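Local coordinates for lipoprotein (Colwellia psychrerythraea, PDB 3O0Y) that is of unknown function but, as a putative lipoprotein of the DUF885 family in the Peptidase_MA clan, may be related to zinc metallopeptidases, at residues A98-A110 and V593-W605. Residues are numbered along the deposited sequence; the frame is centred on the assembly and turned at random.
Sequences ADITTKNNQQVMA and VPMAVLSRNVNHW
Arg600 lies alongside Asn104, the two side chains running past each other in opposite directions, and its guanidinium edge collects two amide oxygens. NH1 of Arg600 donates to OD1 of Asn104 at 2.8 Å; the bond is fairly straight, with an N-H...O angle of 162°, and the oxygen lies in the guanidinium plane. The guanidinium presents NH1 and NH2 end-on to the single oxygen OE1 of Gln107. Arg600 NH2 comes to Gln107 OE1 at 3.0 Å, in the carbonyl plane on a lone pair, whereas Arg600 NH1, 2.9 Å from the same OE1, stands above that plane. NH1 is thus shared between two acceptors one helical turn apart, and three bonds fix the rotation of the guanidinium. Extended through chi1 and chi2, the arginine chain bends at chi3 (-53°), which brings its end to these oxygens. Buried Asn104 also works as a donor: its ND2 reaches a lone pair of Asn601 OD1 at 2.9 Å, with a bent N-H...O angle of 131°. Since Asn104 OD1 receives the positively charged arginine, its amide may be polarised into a better donor toward Asn601.

Carbon-to-carbon contacts flank this network. CD1 of Ile100, at the end of an extended side chain, lies 3.7 Å from the aliphatic CB of His604 and also touches CG of Arg600. At the other end the packing is apolar: CG2 of Val108 meets CG2 of Val597 at 3.9 Å and also CD of Pro594.

The axes of 100-110 and 595-605 run antiparallel, 10.7 Å apart at closest approach, a fairly wide pair bridged by polar side chains. The contact joins helix 100-117 to C-terminal helix 595-608 in this mainly helical fold; helix 27-44 packs against the former, helix 555-574 against the latter, and helix 459-462 touches both Val108 and Val593.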
ATOM      1  N   ALA A  98     -18.328  19.081 -22.607  1.00 33.15           N
ATOM      2  CA  ALA A  98     -17.937  17.702 -22.313  1.00 30.98           C
ATOM      3  C   ALA A  98     -18.808  17.114 -21.190  1.00 29.76           C
ATOM      4  O   ALA A  98     -19.266  17.795 -20.288  1.00 29.82           O
ATOM      5  CB  ALA A  98     -16.467  17.638 -21.905  1.00 30.47           C
ATOM      6  N   ASP A  99     -18.942  15.804 -21.212  1.00 29.85           N
ATOM      7  CA  ASP A  99     -19.663  15.086 -20.165  1.00 28.59           C
ATOM      8  C   ASP A  99     -18.935  15.082 -18.782  1.00 26.16           C
ATOM      9  O   ASP A  99     -17.819  15.626 -18.606  1.00 24.06           O
ATOM     10  CB  ASP A  99     -19.795  13.672 -20.650  1.00 30.17           C
ATOM     11  CG  ASP A  99     -18.507  13.182 -21.239  1.00 36.13           C
ATOM     12  OD1 ASP A  99     -17.916  12.252 -20.650  1.00 33.82           O
ATOM     13  OD2 ASP A  99     -18.041  13.821 -22.244  1.00 42.54           O
ATOM     14  N   ILE A 100     -19.595  14.502 -17.790  1.00 22.88           N
ATOM     15  CA  ILE A 100     -19.028  14.524 -16.446  1.00 21.46           C
ATOM     16  C   ILE A 100     -17.725  13.690 -16.461  1.00 18.62           C
ATOM     17  O   ILE A 100     -16.780  14.009 -15.750  1.00 17.43           O
ATOM     18  CB  ILE A 100     -20.063  14.014 -15.369  1.00 22.08           C
ATOM     19  CG1 ILE A 100     -19.484  14.090 -13.950  1.00 24.07           C
ATOM     20  CG2 ILE A 100     -20.559  12.626 -15.708  1.00 21.49           C
ATOM     21  CD1 ILE A 100     -20.531  13.759 -12.809  1.00 28.05           C
ATOM     22  N   THR A 101     -17.691  12.599 -17.214  1.00 19.41           N
ATOM     23  CA  THR A 101     -16.524  11.715 -17.201  1.00 19.45           C
ATOM     24  C   THR A 101     -15.318  12.452 -17.756  1.00 18.05           C
ATOM     25  O   THR A 101     -14.231  12.383 -17.203  1.00 15.87           O
ATOM     26  CB  THR A 101     -16.741  10.378 -17.986  1.00 22.18           C
ATOM     27  OG1 THR A 101     -17.852   9.691 -17.391  1.00 22.97           O
ATOM     28  CG2 THR A 101     -15.422   9.437 -17.885  1.00 25.03           C
ATOM     29  N   THR A 102     -15.525  13.227 -18.817  1.00 18.74           N
ATOM     30  CA  THR A 102     -14.417  13.936 -19.433  1.00 18.41           C
ATOM     31  C   THR A 102     -13.918  15.048 -18.498  1.00 15.85           C
ATOM     32  O   THR A 102     -12.712  15.230 -18.276  1.00 13.61           O
ATOM     33  CB  THR A 102     -14.844  14.358 -20.918  1.00 21.88           C
ATOM     34  OG1 THR A 102     -15.158  13.136 -21.643  1.00 25.86           O
ATOM     35  CG2 THR A 102     -13.706  15.077 -21.593  1.00 22.52           C
ATOM     36  N   LYS A 103     -14.845  15.683 -17.807  1.00 14.69           N
ATOM     37  CA  LYS A 103     -14.477  16.656 -16.808  1.00 15.40           C
ATOM     38  C   LYS A 103     -13.763  16.030 -15.630  1.00 13.56           C
ATOM     39  O   LYS A 103     -12.770  16.550 -15.078  1.00 11.32           O
ATOM     40  CB  LYS A 103     -15.701  17.441 -16.335  1.00 16.39           C
ATOM     41  CG  LYS A 103     -16.346  18.255 -17.485  1.00 25.79           C
ATOM     42  CD  LYS A 103     -17.438  19.171 -16.930  1.00 33.03           C
ATOM     43  CE  LYS A 103     -18.414  19.707 -17.990  1.00 39.84           C
ATOM     44  NZ  LYS A 103     -19.730  18.936 -18.026  1.00 45.31           N
ATOM     45  N   ASN A 104     -14.265  14.883 -15.207  1.00 10.02           N
ATOM     46  CA  ASN A 104     -13.629  14.217 -14.077  1.00 11.68           C
ATOM     47  C   ASN A 104     -12.210  13.690 -14.471  1.00  9.75           C
ATOM     48  O   ASN A 104     -11.326  13.660 -13.658  1.00  9.41           O
ATOM     49  CB  ASN A 104     -14.463  13.018 -13.621  1.00 10.99           C
ATOM     50  CG  ASN A 104     -15.652  13.411 -12.761  1.00 12.54           C
ATOM     51  OD1 ASN A 104     -15.804  14.581 -12.354  1.00 14.08           O
ATOM     52  ND2 ASN A 104     -16.560  12.426 -12.535  1.00  9.91           N
ATOM     53  N   ASN A 105     -12.026  13.207 -15.699  1.00  8.70           N
ATOM     54  CA  ASN A 105     -10.693  12.817 -16.146  1.00  8.09           C
ATOM     55  C   ASN A 105      -9.707  13.971 -16.006  1.00  7.95           C
ATOM     56  O   ASN A 105      -8.600  13.755 -15.568  1.00  6.84           O
ATOM     57  CB  ASN A 105     -10.688  12.334 -17.590  1.00  8.01           C
ATOM     58  CG  ASN A 105     -11.264  10.935 -17.774  1.00 10.03           C
ATOM     59  OD1 ASN A 105     -11.299  10.164 -16.854  1.00 10.31           O
ATOM     60  ND2 ASN A 105     -11.634  10.592 -19.036  1.00  9.95           N
ATOM     61  N   GLN A 106     -10.116  15.183 -16.388  1.00  8.30           N
ATOM     62  CA  GLN A 106      -9.238  16.334 -16.280  1.00  7.26           C
ATOM     63  C   GLN A 106      -8.858  16.597 -14.860  1.00  6.98           C
ATOM     64  O   GLN A 106      -7.687  16.833 -14.561  1.00  9.53           O
ATOM     65  CB  GLN A 106      -9.899  17.592 -16.885  1.00  7.80           C
ATOM     66  CG  GLN A 106      -8.981  18.797 -16.813  1.00 11.56           C
ATOM     67  CD  GLN A 106      -9.627  20.002 -17.522  1.00 15.14           C
ATOM     68  OE1 GLN A 106     -10.857  20.075 -17.626  1.00 16.63           O
ATOM     69  NE2 GLN A 106      -8.823  20.829 -18.128  1.00 11.54           N
ATOM     70  N   GLN A 107      -9.850  16.640 -13.985  1.00  8.72           N
ATOM     71  CA  GLN A 107      -9.593  16.935 -12.570  1.00  9.53           C
ATOM     72  C   GLN A 107      -8.763  15.854 -11.914  1.00  8.85           C
ATOM     73  O   GLN A 107      -7.744  16.162 -11.226  1.00 10.75           O
ATOM     74  CB  GLN A 107     -10.885  17.127 -11.819  1.00 10.57           C
ATOM     75  CG  GLN A 107     -10.660  17.452 -10.344  1.00 17.50           C
ATOM     76  CD  GLN A 107     -11.952  17.957  -9.640  1.00 24.90           C
ATOM     77  OE1 GLN A 107     -12.916  18.282 -10.327  1.00 25.85           O
ATOM     78  NE2 GLN A 107     -11.928  18.080  -8.284  1.00 23.13           N
ATOM     79  N   VAL A 108      -9.109  14.594 -12.141  1.00  8.02           N
ATOM     80  CA  VAL A 108      -8.349  13.497 -11.573  1.00  7.15           C
ATOM     81  C   VAL A 108      -6.932  13.455 -12.142  1.00  8.16           C
ATOM     82  O   VAL A 108      -5.953  13.303 -11.424  1.00  8.02           O
ATOM     83  CB  VAL A 108      -9.020  12.151 -11.762  1.00  7.84           C
ATOM     84  CG1 VAL A 108      -8.106  11.008 -11.278  1.00  8.04           C
ATOM     85  CG2 VAL A 108     -10.379  12.211 -11.049  1.00  8.39           C
ATOM     86  N   MET A 109      -6.784  13.572 -13.456  1.00  7.78           N
ATOM     87  CA  MET A 109      -5.458  13.474 -13.980  1.00  6.52           C
ATOM     88  C   MET A 109      -4.544  14.671 -13.609  1.00  7.84           C
ATOM     89  O   MET A 109      -3.347  14.467 -13.467  1.00 10.53           O
ATOM     90  CB  MET A 109      -5.466  13.265 -15.491  1.00  8.10           C
ATOM     91  CG  MET A 109      -5.965  11.907 -15.887  1.00  8.91           C
ATOM     92  SD  MET A 109      -4.923  10.486 -15.454  1.00  3.51           S
ATOM     93  CE  MET A 109      -3.389  10.973 -16.347  1.00 12.87           C
ATOM     94  N   ALA A 110      -5.091  15.877 -13.504  1.00  8.49           N
ATOM     95  CA  ALA A 110      -4.298  17.043 -12.964  1.00  8.49           C
ATOM     96  C   ALA A 110      -3.855  16.709 -11.529  1.00  8.93           C
ATOM     97  O   ALA A 110      -2.714  16.954 -11.132  1.00  9.13           O
ATOM     98  CB  ALA A 110      -5.111  18.385 -13.014  1.00 10.15           C
ATOM     99  N   VAL A 593     -10.551   7.635  -6.763  1.00  6.59           N
ATOM    100  CA  VAL A 593     -10.686   9.091  -7.049  1.00  7.51           C
ATOM    101  C   VAL A 593     -10.519   9.879  -5.731  1.00  8.88           C
ATOM    102  O   VAL A 593     -10.689   9.357  -4.651  1.00  7.37           O
ATOM    103  CB  VAL A 593     -12.072   9.406  -7.654  1.00  8.48           C
ATOM    104  CG1 VAL A 593     -12.221   8.871  -9.139  1.00  9.41           C
ATOM    105  CG2 VAL A 593     -13.232   8.775  -6.753  1.00  7.78           C
ATOM    106  N   PRO A 594     -10.232  11.177  -5.827  1.00  8.29           N
ATOM    107  CA  PRO A 594     -10.332  12.059  -4.669  1.00  8.24           C
ATOM    108  C   PRO A 594     -11.732  12.113  -4.170  1.00 10.01           C
ATOM    109  O   PRO A 594     -12.698  11.906  -4.932  1.00  6.77           O
ATOM    110  CB  PRO A 594      -9.911  13.424  -5.224  1.00  9.14           C
ATOM    111  CG  PRO A 594      -9.435  13.218  -6.570  1.00 12.32           C
ATOM    112  CD  PRO A 594      -9.903  11.906  -7.066  1.00  9.05           C
ATOM    113  N   MET A 595     -11.880  12.310  -2.871  1.00  7.99           N
ATOM    114  CA  MET A 595     -13.179  12.491  -2.280  1.00  8.79           C
ATOM    115  C   MET A 595     -14.084  13.506  -2.968  1.00  9.42           C
ATOM    116  O   MET A 595     -15.301  13.290  -3.069  1.00  8.28           O
ATOM    117  CB  MET A 595     -13.073  12.703  -0.761  1.00  8.69           C
ATOM    118  CG  MET A 595     -12.551  11.364   0.055  1.00 12.95           C
ATOM    119  SD  MET A 595     -13.520   9.825  -0.014  1.00  5.92           S
ATOM    120  CE  MET A 595     -12.522   9.005  -1.317  1.00  8.72           C
ATOM    121  N   ALA A 596     -13.510  14.594  -3.470  1.00  9.38           N
ATOM    122  CA  ALA A 596     -14.323  15.620  -4.117  1.00 10.20           C
ATOM    123  C   ALA A 596     -14.988  15.059  -5.388  1.00  9.47           C
ATOM    124  O   ALA A 596     -16.148  15.376  -5.668  1.00  7.99           O
ATOM    125  CB  ALA A 596     -13.482  16.827  -4.465  1.00 10.77           C
ATOM    126  N   VAL A 597     -14.298  14.165  -6.094  1.00  7.35           N
ATOM    127  CA  VAL A 597     -14.847  13.592  -7.301  1.00  6.86           C
ATOM    128  C   VAL A 597     -15.873  12.500  -6.937  1.00  6.44           C
ATOM    129  O   VAL A 597     -16.919  12.393  -7.584  1.00  6.16           O
ATOM    130  CB  VAL A 597     -13.735  13.020  -8.195  1.00 10.45           C
ATOM    131  CG1 VAL A 597     -14.322  12.245  -9.362  1.00  7.97           C
ATOM    132  CG2 VAL A 597     -12.838  14.140  -8.703  1.00  8.86           C
ATOM    133  N   LEU A 598     -15.558  11.670  -5.957  1.00  7.49           N
ATOM    134  CA  LEU A 598     -16.535  10.687  -5.465  1.00  7.03           C
ATOM    135  C   LEU A 598     -17.839  11.442  -5.064  1.00  7.33           C
ATOM    136  O   LEU A 598     -18.925  11.007  -5.428  1.00  8.25           O
ATOM    137  CB  LEU A 598     -15.959   9.918  -4.273  1.00  7.44           C
ATOM    138  CG  LEU A 598     -16.918   8.862  -3.664  1.00  8.89           C
ATOM    139  CD1 LEU A 598     -17.387   7.834  -4.703  1.00  9.51           C
ATOM    140  CD2 LEU A 598     -16.217   8.171  -2.465  1.00  9.59           C
ATOM    141  N   SER A 599     -17.722  12.603  -4.399  1.00  7.61           N
ATOM    142  CA  SER A 599     -18.966  13.315  -3.947  1.00  8.53           C
ATOM    143  C   SER A 599     -19.741  13.796  -5.191  1.00  7.14           C
ATOM    144  O   SER A 599     -20.964  13.746  -5.204  1.00  7.58           O
ATOM    145  CB  SER A 599     -18.730  14.518  -3.019  1.00 11.76           C
ATOM    146  OG  SER A 599     -17.875  14.096  -1.936  1.00 16.23           O
ATOM    147  N   ARG A 600     -19.011  14.330  -6.165  1.00  9.37           N
ATOM    148  CA  ARG A 600     -19.645  14.791  -7.416  1.00  9.06           C
ATOM    149  C   ARG A 600     -20.389  13.662  -8.118  1.00  9.03           C
ATOM    150  O   ARG A 600     -21.509  13.870  -8.625  1.00  9.22           O
ATOM    151  CB  ARG A 600     -18.609  15.389  -8.385  1.00  9.69           C
ATOM    152  CG  ARG A 600     -19.240  15.674  -9.731  1.00 14.89           C
ATOM    153  CD  ARG A 600     -18.199  16.213 -10.725  1.00 23.10           C
ATOM    154  NE  ARG A 600     -17.546  17.332 -10.088  1.00 22.98           N
ATOM    155  CZ  ARG A 600     -16.250  17.597 -10.136  1.00 28.42           C
ATOM    156  NH1 ARG A 600     -15.394  16.828 -10.816  1.00 25.31           N
ATOM    157  NH2 ARG A 600     -15.809  18.670  -9.499  1.00 28.07           N
ATOM    158  N   ASN A 601     -19.782  12.462  -8.145  1.00  7.69           N
ATOM    159  CA  ASN A 601     -20.446  11.305  -8.793  1.00  7.39           C
ATOM    160  C   ASN A 601     -21.682  10.823  -8.032  1.00  5.56           C
ATOM    161  O   ASN A 601     -22.729  10.491  -8.630  1.00  7.79           O
ATOM    162  CB  ASN A 601     -19.457  10.141  -9.022  1.00  6.11           C
ATOM    163  CG  ASN A 601     -18.446  10.474 -10.102  1.00 10.34           C
ATOM    164  OD1 ASN A 601     -18.718  11.353 -10.945  1.00 10.65           O
ATOM    165  ND2 ASN A 601     -17.320   9.725 -10.163  1.00  7.49           N
ATOM    166  N   VAL A 602     -21.580  10.826  -6.703  1.00  6.81           N
ATOM    167  CA  VAL A 602     -22.754  10.468  -5.872  1.00  5.92           C
ATOM    168  C   VAL A 602     -23.855  11.449  -6.123  1.00  6.23           C
ATOM    169  O   VAL A 602     -25.001  11.097  -6.320  1.00  6.71           O
ATOM    170  CB  VAL A 602     -22.375  10.377  -4.356  1.00  5.25           C
ATOM    171  CG1 VAL A 602     -23.649  10.313  -3.440  1.00  6.73           C
ATOM    172  CG2 VAL A 602     -21.486   9.110  -4.136  1.00  6.18           C
ATOM    173  N   ASN A 603     -23.504  12.729  -6.148  1.00  6.83           N
ATOM    174  CA  ASN A 603     -24.499  13.787  -6.391  1.00  7.99           C
ATOM    175  C   ASN A 603     -25.150  13.721  -7.783  1.00  8.97           C
ATOM    176  O   ASN A 603     -26.399  13.888  -7.906  1.00  9.96           O
ATOM    177  CB  ASN A 603     -23.892  15.151  -6.173  1.00  7.97           C
ATOM    178  CG  ASN A 603     -23.745  15.505  -4.719  1.00  9.59           C
ATOM    179  OD1 ASN A 603     -24.442  14.986  -3.847  1.00 13.49           O
ATOM    180  ND2 ASN A 603     -22.862  16.468  -4.464  1.00 21.44           N
ATOM    181  N   HIS A 604     -24.355  13.342  -8.788  1.00  9.04           N
ATOM    182  CA  HIS A 604     -24.877  13.164 -10.140  1.00  8.68           C
ATOM    183  C   HIS A 604     -25.895  12.051 -10.142  1.00 10.29           C
ATOM    184  O   HIS A 604     -26.954  12.203 -10.761  1.00  9.26           O
ATOM    185  CB  HIS A 604     -23.767  12.892 -11.135  1.00 11.04           C
ATOM    186  CG  HIS A 604     -24.230  12.745 -12.559  1.00 15.39           C
ATOM    187  ND1 HIS A 604     -24.468  13.830 -13.388  1.00 24.95           N
ATOM    188  CD2 HIS A 604     -24.433  11.646 -13.312  1.00 18.19           C
ATOM    189  CE1 HIS A 604     -24.840  13.393 -14.580  1.00 21.88           C
ATOM    190  NE2 HIS A 604     -24.804  12.074 -14.570  1.00 23.76           N
ATOM    191  N   TRP A 605     -25.543  10.926  -9.521  1.00  8.69           N
ATOM    192  CA  TRP A 605     -26.489   9.826  -9.329  1.00  9.69           C
ATOM    193  C   TRP A 605     -27.751  10.247  -8.586  1.00  8.91           C
ATOM    194  O   TRP A 605     -28.870   9.995  -9.068  1.00 11.03           O
ATOM    195  CB  TRP A 605     -25.747   8.632  -8.659  1.00  9.85           C
ATOM    196  CG  TRP A 605     -26.601   7.584  -8.078  1.00  8.80           C
ATOM    197  CD1 TRP A 605     -27.398   6.716  -8.757  1.00 11.68           C
ATOM    198  CD2 TRP A 605     -26.693   7.227  -6.705  1.00 10.72           C
ATOM    199  NE1 TRP A 605     -28.009   5.860  -7.889  1.00 13.94           N
ATOM    200  CE2 TRP A 605     -27.581   6.136  -6.618  1.00 11.14           C
ATOM    201  CE3 TRP A 605     -26.089   7.687  -5.536  1.00  8.87           C
ATOM    202  CZ2 TRP A 605     -27.877   5.498  -5.426  1.00 13.08           C
ATOM    203  CZ3 TRP A 605     -26.385   7.033  -4.338  1.00  9.76           C
ATOM    204  CH2 TRP A 605     -27.293   5.951  -4.309  1.00 11.11           C
TER